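Local coordinates for LPXTG cell wall surface protein (Streptococcus gordonii, PDB 4IGB) that is probably a wall-anchored surface adhesin, present here as its N-terminal N1 and N2 domains, at residues N112-H117 with I172-T177; T210-N215 with R239-A244; A329-E334 with H416-S421. All blocks are in the same frame, centred on the assembly; numbering follows the deposited sequence.

Contact 1 of 3, residues N112-H117 with I172-T177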
# COMPACT_ATOMS: atom_id res chain seq x y z
N ASN B 112 16.94 0.27 -5.05
CA ASN B 112 17.75 -0.88 -5.43
C ASN B 112 18.76 -0.46 -6.47
O ASN B 112 19.89 -0.94 -6.48
CB ASN B 112 16.86 -1.97 -5.99
CG ASN B 112 15.74 -2.34 -5.02
OD1 ASN B 112 16.00 -2.68 -3.86
ND2 ASN B 112 14.50 -2.23 -5.48
N LYS B 113 18.34 0.45 -7.33
CA LYS B 113 19.20 0.93 -8.39
C LYS B 113 18.62 2.20 -8.99
O LYS B 113 17.40 2.33 -9.16
CB LYS B 113 19.36 -0.13 -9.50
CG LYS B 113 20.26 0.32 -10.65
CD LYS B 113 20.34 -0.73 -11.76
CE LYS B 113 21.19 -1.92 -11.32
NZ LYS B 113 21.10 -3.06 -12.30
N VAL B 114 19.50 3.15 -9.27
CA VAL B 114 19.13 4.30 -10.08
C VAL B 114 20.13 4.35 -11.22
O VAL B 114 21.34 4.32 -11.00
CB VAL B 114 19.16 5.62 -9.28
CG1 VAL B 114 18.86 6.84 -10.21
CG2 VAL B 114 18.19 5.55 -8.10
N THR B 115 19.61 4.39 -12.44
CA THR B 115 20.45 4.48 -13.63
C THR B 115 20.24 5.85 -14.28
O THR B 115 19.11 6.23 -14.60
CB THR B 115 20.09 3.39 -14.67
OG1 THR B 115 20.16 2.09 -14.06
CG2 THR B 115 21.04 3.46 -15.87
N LEU B 116 21.34 6.57 -14.47
CA LEU B 116 21.34 7.84 -15.18
C LEU B 116 21.63 7.57 -16.65
O LEU B 116 22.71 7.09 -17.00
CB LEU B 116 22.43 8.77 -14.61
CG LEU B 116 22.08 9.72 -13.45
CD1 LEU B 116 21.03 9.16 -12.51
CD2 LEU B 116 23.32 10.14 -12.68
N HIS B 117 20.66 7.87 -17.51
CA HIS B 117 20.82 7.73 -18.95
C HIS B 117 21.26 9.05 -19.56
O HIS B 117 20.49 10.01 -19.61
CB HIS B 117 19.50 7.27 -19.60
CG HIS B 117 19.12 5.86 -19.24
ND1 HIS B 117 19.49 4.77 -20.01
CD2 HIS B 117 18.42 5.37 -18.20
CE1 HIS B 117 19.02 3.67 -19.45
NE2 HIS B 117 18.37 4.00 -18.35
N ILE B 172 16.39 9.58 -15.77
CA ILE B 172 16.65 8.60 -14.73
C ILE B 172 15.68 7.43 -14.77
O ILE B 172 14.55 7.55 -15.27
CB ILE B 172 16.63 9.24 -13.33
CG1 ILE B 172 15.20 9.62 -12.94
CG2 ILE B 172 17.58 10.44 -13.27
CD1 ILE B 172 15.08 10.26 -11.56
N ASP B 173 16.13 6.31 -14.24
CA ASP B 173 15.32 5.13 -14.05
C ASP B 173 15.60 4.64 -12.63
O ASP B 173 16.69 4.16 -12.34
CB ASP B 173 15.68 4.06 -15.09
CG ASP B 173 14.88 2.77 -14.92
OD1 ASP B 173 15.04 1.86 -15.76
OD2 ASP B 173 14.09 2.65 -13.96
N ALA B 174 14.63 4.82 -11.75
CA ALA B 174 14.78 4.41 -10.36
C ALA B 174 14.01 3.13 -10.09
O ALA B 174 12.80 3.07 -10.31
CB ALA B 174 14.32 5.53 -9.41
N ASP B 175 14.72 2.13 -9.60
CA ASP B 175 14.15 0.84 -9.23
C ASP B 175 14.07 0.81 -7.70
O ASP B 175 15.09 0.87 -7.02
CB ASP B 175 15.04 -0.28 -9.78
CG ASP B 175 14.51 -1.67 -9.51
OD1 ASP B 175 13.93 -1.91 -8.43
OD2 ASP B 175 14.68 -2.54 -10.39
N VAL B 176 12.86 0.71 -7.17
CA VAL B 176 12.61 1.00 -5.77
C VAL B 176 11.69 -0.04 -5.15
O VAL B 176 10.77 -0.55 -5.79
CB VAL B 176 11.95 2.39 -5.61
CG1 VAL B 176 11.93 2.80 -4.16
CG2 VAL B 176 12.68 3.47 -6.46
N THR B 177 11.94 -0.35 -3.89
CA THR B 177 11.08 -1.27 -3.18
C THR B 177 10.53 -0.55 -1.95
O THR B 177 11.30 -0.02 -1.15
CB THR B 177 11.84 -2.53 -2.78
OG1 THR B 177 12.31 -3.18 -3.96
CG2 THR B 177 10.94 -3.50 -1.96
O HOH W 1 18.00 1.53 -12.67
O HOH W 2 17.71 1.84 -16.88

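Contact 2 of 3, residues T210-N215 with R239-A244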
# COMPACT_ATOMS: atom_id res chain seq x y z
N THR B 210 7.26 7.41 -17.10
CA THR B 210 6.82 6.04 -16.94
C THR B 210 6.89 5.58 -15.48
O THR B 210 7.92 5.77 -14.82
CB THR B 210 7.73 5.10 -17.75
OG1 THR B 210 7.76 5.53 -19.11
CG2 THR B 210 7.25 3.66 -17.66
N PHE B 211 5.79 5.00 -15.00
CA PHE B 211 5.76 4.28 -13.72
C PHE B 211 5.68 2.80 -14.03
O PHE B 211 4.91 2.40 -14.93
CB PHE B 211 4.52 4.67 -12.92
CG PHE B 211 4.38 3.93 -11.60
CD1 PHE B 211 5.07 4.35 -10.46
CD2 PHE B 211 3.55 2.83 -11.48
CE1 PHE B 211 4.94 3.67 -9.24
CE2 PHE B 211 3.40 2.15 -10.27
CZ PHE B 211 4.11 2.58 -9.15
N TYR B 212 6.44 1.98 -13.32
CA TYR B 212 6.34 0.55 -13.56
C TYR B 212 6.38 -0.29 -12.30
O TYR B 212 6.84 0.15 -11.26
CB TYR B 212 7.37 0.08 -14.56
CG TYR B 212 8.83 0.24 -14.17
CD1 TYR B 212 9.58 1.32 -14.62
CD2 TYR B 212 9.47 -0.73 -13.39
CE1 TYR B 212 10.91 1.44 -14.29
CE2 TYR B 212 10.80 -0.62 -13.07
CZ TYR B 212 11.52 0.46 -13.52
OH TYR B 212 12.85 0.57 -13.18
N VAL B 213 5.87 -1.51 -12.41
CA VAL B 213 5.93 -2.47 -11.33
C VAL B 213 6.60 -3.70 -11.88
O VAL B 213 6.13 -4.29 -12.85
CB VAL B 213 4.53 -2.84 -10.85
CG1 VAL B 213 4.59 -3.92 -9.77
CG2 VAL B 213 3.80 -1.59 -10.35
N LYS B 214 7.73 -4.08 -11.28
CA LYS B 214 8.42 -5.31 -11.64
C LYS B 214 7.63 -6.52 -11.17
O LYS B 214 6.96 -6.46 -10.14
CB LYS B 214 9.83 -5.31 -11.04
CG LYS B 214 10.80 -4.39 -11.80
CD LYS B 214 12.04 -4.08 -10.99
CE LYS B 214 12.88 -5.33 -10.67
NZ LYS B 214 13.90 -4.98 -9.61
N ASN B 215 7.67 -7.62 -11.93
CA ASN B 215 6.97 -8.84 -11.53
C ASN B 215 5.48 -8.54 -11.27
O ASN B 215 4.84 -9.10 -10.38
CB ASN B 215 7.66 -9.39 -10.27
CG ASN B 215 7.52 -10.89 -10.13
OD1 ASN B 215 7.64 -11.42 -9.02
ND2 ASN B 215 7.27 -11.58 -11.24
N ARG B 239 8.20 -6.86 -16.14
CA ARG B 239 7.63 -5.63 -15.58
C ARG B 239 6.48 -5.15 -16.45
O ARG B 239 6.45 -5.41 -17.65
CB ARG B 239 8.69 -4.53 -15.62
CG ARG B 239 8.84 -3.95 -17.03
CD ARG B 239 9.79 -2.78 -17.08
NE ARG B 239 11.05 -3.10 -16.43
CZ ARG B 239 12.08 -2.27 -16.35
NH1 ARG B 239 12.01 -1.06 -16.90
NH2 ARG B 239 13.19 -2.66 -15.71
N THR B 240 5.56 -4.41 -15.84
CA THR B 240 4.51 -3.75 -16.58
C THR B 240 4.65 -2.25 -16.34
O THR B 240 4.86 -1.82 -15.21
CB THR B 240 3.13 -4.28 -16.16
OG1 THR B 240 3.02 -5.65 -16.55
CG2 THR B 240 1.99 -3.49 -16.81
N SER B 241 4.56 -1.46 -17.40
CA SER B 241 4.78 -0.02 -17.31
C SER B 241 3.53 0.74 -17.68
O SER B 241 2.75 0.29 -18.53
CB SER B 241 5.90 0.41 -18.26
OG SER B 241 7.15 -0.13 -17.87
N TRP B 242 3.34 1.89 -17.05
CA TRP B 242 2.26 2.79 -17.42
C TRP B 242 2.87 4.06 -17.98
O TRP B 242 3.60 4.77 -17.28
CB TRP B 242 1.34 3.04 -16.23
CG TRP B 242 0.54 1.82 -15.94
CD1 TRP B 242 -0.68 1.50 -16.48
CD2 TRP B 242 0.91 0.72 -15.10
NE1 TRP B 242 -1.10 0.28 -16.00
CE2 TRP B 242 -0.14 -0.22 -15.15
CE3 TRP B 242 2.02 0.45 -14.30
CZ2 TRP B 242 -0.11 -1.41 -14.43
CZ3 TRP B 242 2.04 -0.74 -13.57
CH2 TRP B 242 0.98 -1.65 -13.65
N ILE B 243 2.59 4.33 -19.25
CA ILE B 243 3.36 5.32 -20.00
C ILE B 243 2.51 6.52 -20.38
O ILE B 243 1.39 6.35 -20.86
CB ILE B 243 3.98 4.68 -21.24
CG1 ILE B 243 4.87 3.50 -20.81
CG2 ILE B 243 4.79 5.72 -22.04
CD1 ILE B 243 5.22 2.53 -21.93
N ALA B 244 3.03 7.71 -20.14
CA ALA B 244 2.32 8.96 -20.42
C ALA B 244 1.93 9.10 -21.88
O ALA B 244 2.68 8.73 -22.78
CB ALA B 244 3.14 10.16 -19.99

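Contact 3 of 3, residues A329-E334 with H416-S421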
# COMPACT_ATOMS: atom_id res chain seq x y z
N ALA B 329 -15.26 -3.58 -5.59
CA ALA B 329 -16.12 -4.57 -4.96
C ALA B 329 -15.34 -5.85 -4.75
O ALA B 329 -14.59 -6.29 -5.62
CB ALA B 329 -17.37 -4.81 -5.82
N PRO B 330 -15.52 -6.48 -3.58
CA PRO B 330 -14.75 -7.68 -3.24
C PRO B 330 -15.25 -8.89 -4.00
O PRO B 330 -16.41 -8.96 -4.39
CB PRO B 330 -15.03 -7.86 -1.75
CG PRO B 330 -16.38 -7.23 -1.54
CD PRO B 330 -16.46 -6.08 -2.52
N SER B 331 -14.34 -9.83 -4.23
CA SER B 331 -14.68 -11.11 -4.82
C SER B 331 -15.01 -12.14 -3.74
O SER B 331 -15.68 -13.13 -3.99
CB SER B 331 -13.51 -11.61 -5.67
OG SER B 331 -13.23 -10.65 -6.69
N SER B 332 -14.51 -11.91 -2.53
CA SER B 332 -14.82 -12.79 -1.42
C SER B 332 -14.83 -12.05 -0.10
O SER B 332 -14.07 -11.10 0.11
CB SER B 332 -13.81 -13.94 -1.36
OG SER B 332 -12.56 -13.43 -0.94
N ILE B 333 -15.70 -12.48 0.80
CA ILE B 333 -15.67 -12.03 2.17
C ILE B 333 -15.82 -13.25 3.07
O ILE B 333 -16.72 -14.05 2.88
CB ILE B 333 -16.80 -11.05 2.48
CG1 ILE B 333 -16.64 -9.76 1.66
CG2 ILE B 333 -16.84 -10.73 3.97
CD1 ILE B 333 -17.87 -8.78 1.81
N GLU B 334 -14.92 -13.37 4.04
CA GLU B 334 -14.94 -14.50 4.95
C GLU B 334 -14.58 -14.03 6.34
O GLU B 334 -13.92 -13.00 6.51
CB GLU B 334 -13.95 -15.58 4.48
CG GLU B 334 -14.10 -15.94 3.01
CD GLU B 334 -13.13 -17.04 2.56
OE1 GLU B 334 -12.30 -17.49 3.38
OE2 GLU B 334 -13.21 -17.44 1.37
N HIS B 416 -11.81 -11.31 6.42
CA HIS B 416 -11.11 -11.24 5.15
C HIS B 416 -12.04 -10.66 4.09
O HIS B 416 -13.21 -11.01 4.02
CB HIS B 416 -10.63 -12.61 4.73
CG HIS B 416 -9.68 -13.23 5.70
ND1 HIS B 416 -8.32 -13.15 5.56
CD2 HIS B 416 -9.91 -13.92 6.85
CE1 HIS B 416 -7.74 -13.77 6.58
NE2 HIS B 416 -8.68 -14.25 7.37
N VAL B 417 -11.48 -9.76 3.29
CA VAL B 417 -12.16 -9.15 2.15
C VAL B 417 -11.10 -9.19 1.05
O VAL B 417 -10.05 -8.59 1.20
CB VAL B 417 -12.52 -7.67 2.46
CG1 VAL B 417 -13.08 -6.98 1.22
CG2 VAL B 417 -13.51 -7.59 3.63
N ASP B 418 -11.36 -9.95 -0.02
CA ASP B 418 -10.30 -10.36 -0.95
C ASP B 418 -9.07 -10.82 -0.15
O ASP B 418 -9.21 -11.69 0.70
CB ASP B 418 -9.94 -9.25 -1.94
CG ASP B 418 -11.07 -8.93 -2.89
OD1 ASP B 418 -12.06 -9.70 -2.92
OD2 ASP B 418 -10.98 -7.91 -3.61
N ASN B 419 -7.89 -10.26 -0.42
CA ASN B 419 -6.69 -10.64 0.33
C ASN B 419 -6.41 -9.72 1.53
O ASN B 419 -5.36 -9.83 2.16
CB ASN B 419 -5.45 -10.70 -0.58
CG ASN B 419 -5.11 -9.35 -1.17
OD1 ASN B 419 -5.98 -8.47 -1.28
ND2 ASN B 419 -3.84 -9.16 -1.56
N LEU B 420 -7.34 -8.82 1.83
CA LEU B 420 -7.20 -7.96 3.01
C LEU B 420 -7.55 -8.73 4.28
O LEU B 420 -8.25 -9.74 4.23
CB LEU B 420 -8.08 -6.71 2.91
CG LEU B 420 -7.90 -5.97 1.58
CD1 LEU B 420 -8.83 -4.77 1.48
CD2 LEU B 420 -6.41 -5.56 1.41
N SER B 421 -7.06 -8.23 5.41
CA SER B 421 -7.30 -8.85 6.69
C SER B 421 -7.59 -7.78 7.71
O SER B 421 -6.99 -6.72 7.65
CB SER B 421 -6.05 -9.59 7.16
OG SER B 421 -6.13 -10.94 6.79
O HOH W 3 -12.41 -8.23 -6.11
O HOH W 4 -11.34 -13.14 1.46

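Contact 1 of 3, residues N112-H117 with I172-T177
Lys113 faces Asp175 and Thr115 faces Asp173 as hydrogen-bonded pairs of two antiparallel strands, Asn112-His117 and Ile172-Thr177, whose local axes come within 4.7 Å of each other. The bond from Asp175 N to Lys113 O is 2.7 Å long and nearly straight. At the Asn112 end the regular spacing breaks: Asp175 O takes two amides, Asn112 N at 2.8 Å and Lys113 N at 3.3 Å, which makes this a classic beta bulge.

At the bulge the Asn112 side chain starts toward the neighbouring strand. Its CG lies beside the backbone N (chi1 -55°), and ND2 reaches across to donate both of its N-H groups. One goes to Thr177 OG1 at 2.8 Å, the other to Asp175 OD1 at 3.0 Å; both acceptors lie close to the amide plane, while the carboxylate oxygen is met from above its own plane. Asp175 OD1 also takes Asn270 ND2, and OD2 forms a salt bridge with Lys214. These strands sit in the middle of the large antiparallel sheet of the N1 domain, between strands 84-100 and 268-274.

Two waters bridge the face that carries Thr115 and Asp173. One joins Thr115 OG1 to Asp173 O. The other lies at the edge of the His117 ring, in its plane, where it bonds His117 NE2 and donates to Asp173 OD1; Asp173 OD2 has Tyr212 as its partner.

Apolar contacts occupy the opposite, buried face: Leu116 CD1 meets Ile172 CG2 at 3.8 Å, and Val114 CG2 touches the Ala174 methyl at 4.1 Å.

Contact 2 of 3, residues T210-N215 with R239-A244
The guanidinium of Arg239 lies flat on one face of the Tyr212 ring, the two planes 10° apart and their centres separated by 4.1 Å. Arg239 CZ stands over the face, 19° off the ring normal and nearest Tyr212 CE2, a cation-pi arrangement, while Arg239 NH1 is shifted toward the rim and comes within 3.7 Å of Tyr212 CZ. Both side chains start with CG between the backbone N and the carbonyl carbon (chi1 63° for Tyr212), and a bend at chi3 of Arg239 folds its end over the ring. The tyrosine is tied at its far end as well, through its hydroxyl to Asp173; this should help keep the ring in place against the arginine.

On the other face of the sheet, Trp242 CE3 comes to the edge of the Phe211 ring, 4.0 Å from Phe211 CD2, the two side chains lying side by side. Val213 CG2 and Phe211 O lie at the edge of the indole, the methyl 3.8 Å from Trp242 CZ3. Thr240 CG2 sits over one face of the indole, toward its rim. Trp242 NE1 bonds to Gln233, and Tyr216 packs edge-to-face with the ring.

Back on the tyrosine side, Thr210 CG2 rests against Ser241 CB at 3.6 Å, next to Ile243.

Four main-chain hydrogen bonds join the strands. The shortest runs from Trp242 N to Phe211 O, 2.7 Å and almost straight; Val213 and Thr240 exchange a pair. Phe211-Trp242 and Val213-Thr240 are therefore the hydrogen-bonded pairs, and Tyr212 faces Ser241 as a non-hydrogen-bonded one. This is antiparallel pairing within the large sheet of the N1 domain, where strand 210-214 lies between 268-274 and 239-243, with 232-235 completing that margin.

Contact 3 of 3, residues A329-E334 with H416-S421
Asp418 OD1 is gripped by two successive backbone amides of Ala329-Glu334. Ser331 N binds it at 2.6 Å through the syn lone pair, and Ser332 N adds a weak bond at 3.3 Å. With CG beside its own backbone N (chi1 -66°), the carboxylate is brought up to these amides, in the loop ahead of strand 333-338. Its other oxygen, Asp418 OD2, forms a salt bridge with Arg263; a water that bonds Ser331 OG also donates to it. A second water, 2.7 Å from Asp418 O, donates to that oxygen and also bonds Ser332 OG.

Asp418 stands at the first corner of a type II' beta turn from Val417 to Leu420, which links strands 409-417 and 420-423 of the N2 domain, a member of the adhesin clan. Upstream of the turn, strand 409-417 pairs antiparallel with 333-338. Glu334 and His416 exchange two hydrogen bonds, the nearly straight one running 2.7 Å from His416 N to Glu334 O, and Asp418 N continues the pattern by donating to Ser332 O.

Next to the carboxylate, Pro330 CB packs on Val417 CG1 at 3.7 Å. Ile333 CG1 lies more loosely against Val417 CG2, 4.3 Å away.

In the fold
Contacts 1 and 2 belong to one sheet of the N1 domain, their centres 13 Å apart with strand 268-274 in between. They touch across that strand, where Asp175 OD2 and Lys214 NZ approach to 2.7 Å. Each has a buried apolar face and a more polar one, watered in contact 1 and aromatic-cationic in contact 2. All three are partly buried: contact 2 has no exposed residue among those touching, whereas contact 3 is the most open, with only Ile333 and Val417 buried. Contact 3 lies in the N2 domain, about 34 Å from contact 1 between centres, and depends more on a carboxylate holding a loop to a turn. Asp418 and Asn419 reach Arg263 and Ser264, which suggests that it lies close to where the two domains meet.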